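Local coordinates for protein CmeC (Campylobacter jejuni, PDB 4MT4) that probably serves as the trimeric outer membrane channel of a drug efflux system, belonging to the outer membrane factor family, at residues Q206-Q217 against L411-L422. Residues are numbered along the deposited sequence; the frame is centred on the assembly and turned at random.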
# COMPACT_ATOMS: atom_id res chain seq x y z
N GLN B 206 48.95 5.81 -9.39
CA GLN B 206 48.12 4.66 -9.74
C GLN B 206 47.95 3.72 -8.55
O GLN B 206 46.88 3.14 -8.36
CB GLN B 206 48.73 3.90 -10.92
CG GLN B 206 48.61 4.62 -12.25
CD GLN B 206 49.10 3.79 -13.42
OE1 GLN B 206 50.10 3.08 -13.32
NE2 GLN B 206 48.39 3.87 -14.54
N ALA B 207 49.00 3.58 -7.75
CA ALA B 207 48.95 2.76 -6.55
C ALA B 207 48.07 3.42 -5.49
O ALA B 207 47.40 2.74 -4.72
CB ALA B 207 50.35 2.52 -6.01
N ARG B 208 48.09 4.75 -5.46
CA ARG B 208 47.29 5.50 -4.50
C ARG B 208 45.82 5.51 -4.89
O ARG B 208 44.94 5.35 -4.04
CB ARG B 208 47.82 6.93 -4.36
CG ARG B 208 46.96 7.83 -3.50
CD ARG B 208 47.79 8.85 -2.74
NE ARG B 208 47.80 8.58 -1.31
CZ ARG B 208 46.92 9.08 -0.45
NH1 ARG B 208 45.95 9.89 -0.87
NH2 ARG B 208 47.00 8.78 0.84
N ALA B 209 45.56 5.72 -6.18
CA ALA B 209 44.19 5.68 -6.70
C ALA B 209 43.57 4.32 -6.45
O ALA B 209 42.39 4.22 -6.11
CB ALA B 209 44.18 6.01 -8.19
N ASN B 210 44.37 3.27 -6.62
CA ASN B 210 43.92 1.91 -6.37
C ASN B 210 43.63 1.68 -4.89
O ASN B 210 42.68 0.98 -4.54
CB ASN B 210 44.98 0.92 -6.87
CG ASN B 210 44.57 -0.52 -6.64
OD1 ASN B 210 43.80 -1.09 -7.42
ND2 ASN B 210 45.08 -1.13 -5.58
N LEU B 211 44.45 2.28 -4.03
CA LEU B 211 44.28 2.16 -2.59
C LEU B 211 42.97 2.80 -2.14
O LEU B 211 42.19 2.20 -1.39
CB LEU B 211 45.47 2.81 -1.87
CG LEU B 211 45.79 2.50 -0.40
CD1 LEU B 211 45.69 3.77 0.44
CD2 LEU B 211 44.92 1.39 0.19
N GLU B 212 42.71 4.02 -2.60
CA GLU B 212 41.51 4.75 -2.21
C GLU B 212 40.25 4.12 -2.80
O GLU B 212 39.20 4.10 -2.15
CB GLU B 212 41.60 6.22 -2.65
CG GLU B 212 42.84 6.95 -2.14
CD GLU B 212 42.88 7.08 -0.63
OE1 GLU B 212 41.82 6.99 0.02
OE2 GLU B 212 43.99 7.28 -0.08
N SER B 213 40.36 3.60 -4.02
CA SER B 213 39.23 2.94 -4.67
C SER B 213 38.82 1.70 -3.88
O SER B 213 37.63 1.45 -3.67
CB SER B 213 39.58 2.56 -6.10
OG SER B 213 38.51 1.88 -6.73
N MET B 214 39.81 0.92 -3.45
CA MET B 214 39.55 -0.27 -2.65
C MET B 214 38.94 0.09 -1.30
O MET B 214 38.02 -0.57 -0.83
CB MET B 214 40.84 -1.07 -2.44
CG MET B 214 41.35 -1.77 -3.69
SD MET B 214 40.17 -2.97 -4.36
CE MET B 214 41.11 -3.65 -5.72
N ALA B 215 39.46 1.15 -0.68
CA ALA B 215 38.96 1.61 0.61
C ALA B 215 37.51 2.07 0.49
O ALA B 215 36.71 1.89 1.41
CB ALA B 215 39.82 2.73 1.16
N LEU B 216 37.18 2.66 -0.65
CA LEU B 216 35.82 3.11 -0.93
C LEU B 216 34.89 1.93 -1.14
O LEU B 216 33.78 1.89 -0.61
CB LEU B 216 35.81 4.02 -2.16
CG LEU B 216 34.45 4.57 -2.59
CD1 LEU B 216 33.80 5.35 -1.47
CD2 LEU B 216 34.59 5.43 -3.84
N GLN B 217 35.35 0.95 -1.92
CA GLN B 217 34.58 -0.26 -2.18
C GLN B 217 34.39 -1.07 -0.90
O GLN B 217 33.35 -1.68 -0.69
CB GLN B 217 35.26 -1.12 -3.24
CG GLN B 217 35.33 -0.47 -4.61
CD GLN B 217 36.23 -1.23 -5.57
OE1 GLN B 217 37.17 -0.66 -6.14
NE2 GLN B 217 35.96 -2.52 -5.75
N LEU B 411 52.47 -1.89 -13.64
CA LEU B 411 51.64 -1.84 -12.45
C LEU B 411 50.16 -1.77 -12.81
O LEU B 411 49.32 -2.40 -12.18
CB LEU B 411 52.02 -0.64 -11.58
CG LEU B 411 51.16 -0.38 -10.34
CD1 LEU B 411 51.27 -1.51 -9.33
CD2 LEU B 411 51.53 0.95 -9.70
N GLN B 412 49.86 -1.00 -13.85
CA GLN B 412 48.50 -0.82 -14.34
C GLN B 412 47.86 -2.14 -14.75
O GLN B 412 46.72 -2.44 -14.37
CB GLN B 412 48.49 0.16 -15.51
CG GLN B 412 47.13 0.32 -16.17
CD GLN B 412 47.18 1.28 -17.34
OE1 GLN B 412 48.16 2.00 -17.54
NE2 GLN B 412 46.11 1.29 -18.14
N ASP B 413 48.59 -2.93 -15.53
CA ASP B 413 48.11 -4.24 -15.95
C ASP B 413 47.96 -5.19 -14.76
O ASP B 413 47.07 -6.04 -14.75
CB ASP B 413 49.06 -4.86 -16.99
CG ASP B 413 48.82 -4.31 -18.39
OD1 ASP B 413 48.17 -3.25 -18.52
OD2 ASP B 413 49.30 -4.94 -19.36
N TYR B 414 48.82 -5.03 -13.77
CA TYR B 414 48.78 -5.88 -12.58
C TYR B 414 47.58 -5.55 -11.70
O TYR B 414 46.89 -6.45 -11.22
CB TYR B 414 50.08 -5.73 -11.78
CG TYR B 414 50.03 -6.38 -10.42
CD1 TYR B 414 49.86 -7.75 -10.28
CD2 TYR B 414 50.15 -5.62 -9.26
CE1 TYR B 414 49.80 -8.34 -9.03
CE2 TYR B 414 50.10 -6.20 -8.01
CZ TYR B 414 49.93 -7.56 -7.90
OH TYR B 414 49.88 -8.15 -6.66
N LEU B 415 47.33 -4.26 -11.50
CA LEU B 415 46.19 -3.81 -10.71
C LEU B 415 44.87 -4.22 -11.36
O LEU B 415 43.90 -4.54 -10.67
CB LEU B 415 46.23 -2.29 -10.52
CG LEU B 415 47.39 -1.73 -9.70
CD1 LEU B 415 47.28 -0.21 -9.60
CD2 LEU B 415 47.42 -2.35 -8.31
N GLU B 416 44.85 -4.19 -12.69
CA GLU B 416 43.66 -4.57 -13.45
C GLU B 416 43.34 -6.05 -13.28
O GLU B 416 42.19 -6.41 -13.05
CB GLU B 416 43.85 -4.24 -14.93
CG GLU B 416 42.77 -4.81 -15.84
CD GLU B 416 43.01 -4.50 -17.30
OE1 GLU B 416 43.59 -3.44 -17.61
OE2 GLU B 416 42.63 -5.33 -18.16
N ALA B 417 44.36 -6.89 -13.39
CA ALA B 417 44.18 -8.34 -13.26
C ALA B 417 43.68 -8.69 -11.87
O ALA B 417 42.87 -9.61 -11.70
CB ALA B 417 45.48 -9.06 -13.57
N ARG B 418 44.17 -7.95 -10.88
CA ARG B 418 43.78 -8.14 -9.49
C ARG B 418 42.33 -7.69 -9.25
O ARG B 418 41.58 -8.33 -8.52
CB ARG B 418 44.73 -7.37 -8.58
CG ARG B 418 44.33 -7.30 -7.12
CD ARG B 418 45.29 -6.40 -6.36
NE ARG B 418 44.76 -5.98 -5.06
CZ ARG B 418 45.05 -6.58 -3.91
NH1 ARG B 418 45.88 -7.62 -3.89
NH2 ARG B 418 44.52 -6.13 -2.78
N GLN B 419 41.95 -6.58 -9.89
CA GLN B 419 40.59 -6.06 -9.79
C GLN B 419 39.60 -7.03 -10.44
O GLN B 419 38.47 -7.19 -9.97
CB GLN B 419 40.49 -4.69 -10.45
CG GLN B 419 39.11 -4.05 -10.38
CD GLN B 419 38.77 -3.53 -9.00
OE1 GLN B 419 38.08 -4.19 -8.22
NE2 GLN B 419 39.27 -2.34 -8.68
N ASN B 420 40.04 -7.66 -11.52
CA ASN B 420 39.21 -8.62 -12.24
C ASN B 420 38.91 -9.86 -11.41
O ASN B 420 37.79 -10.38 -11.44
CB ASN B 420 39.88 -9.02 -13.56
CG ASN B 420 39.88 -7.91 -14.58
OD1 ASN B 420 39.07 -6.98 -14.50
ND2 ASN B 420 40.78 -7.99 -15.56
N TRP B 421 39.91 -10.34 -10.67
CA TRP B 421 39.72 -11.47 -9.77
C TRP B 421 38.72 -11.11 -8.67
O TRP B 421 37.83 -11.90 -8.35
CB TRP B 421 41.05 -11.90 -9.15
CG TRP B 421 40.92 -13.02 -8.15
CD1 TRP B 421 39.97 -14.01 -8.15
CD2 TRP B 421 41.75 -13.26 -7.01
NE1 TRP B 421 40.17 -14.85 -7.08
CE2 TRP B 421 41.25 -14.41 -6.36
CE3 TRP B 421 42.87 -12.61 -6.47
CZ2 TRP B 421 41.84 -14.93 -5.21
CZ3 TRP B 421 43.44 -13.13 -5.32
CH2 TRP B 421 42.93 -14.27 -4.70
N LEU B 422 38.88 -9.91 -8.11
CA LEU B 422 37.98 -9.41 -7.08
C LEU B 422 36.54 -9.36 -7.58
O LEU B 422 35.62 -9.80 -6.90
CB LEU B 422 38.42 -8.03 -6.62
CG LEU B 422 37.56 -7.37 -5.54
CD1 LEU B 422 37.61 -8.16 -4.25
CD2 LEU B 422 37.99 -5.93 -5.31
O HOH W 1 43.43 -3.59 -8.36
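The periplasmic helical barrel of this outer membrane channel brings helix 201-236 beside helix 411-445, the second member of each of the subunit's two long hairpins. The short segments run nearly parallel, 17° apart, with axes 10.8 Å from each other at closest approach. CA atoms lie nearer between N210 and L415 than between M214 and Q419. L415 carries the middle: its CD1 lies 3.6 Å from the backbone O of Q206 and also meets CB of N210, while its CD2 packs against the N210 amide, 3.8 Å from CG. With CG of N210 anti to the backbone N (chi1 -180°), that amide extends across the gap, and a water donates to N210 OD1 (2.7 Å) and, at a rather short distance that should be read with caution, to L415 O. No direct hydrogen bond links the segments. Toward their N-terminal ends, CD2 of L411 approaches CB of A207 at 4.2 Å, and the Q206 amide stands almost perpendicular to that of Q412, the planes 82° apart, with Q206 NE2 3.5 Å from Q412 OE1. At the wider end M214 bends at chi2 and meets L422 tip to tip, SD to CD2 3.8 Å, while its CE also lies against the end of Q419. Q217 approaches Q419 from the opposite direction; S213 OG, which sits in the plane of the Q217 carbonyl, donates to Q217 OE1 and helps fix the amide's rotation. R418 passes close to M214 CE, but its NH2 bonds to A179 O on helix 129-195, which with helix 339-405 supplies the hairpin partners of the two segments. Such side-by-side alignment of helices from two sequence-related halves is characteristic of the TolC-like alpha-barrel, which three subunits complete.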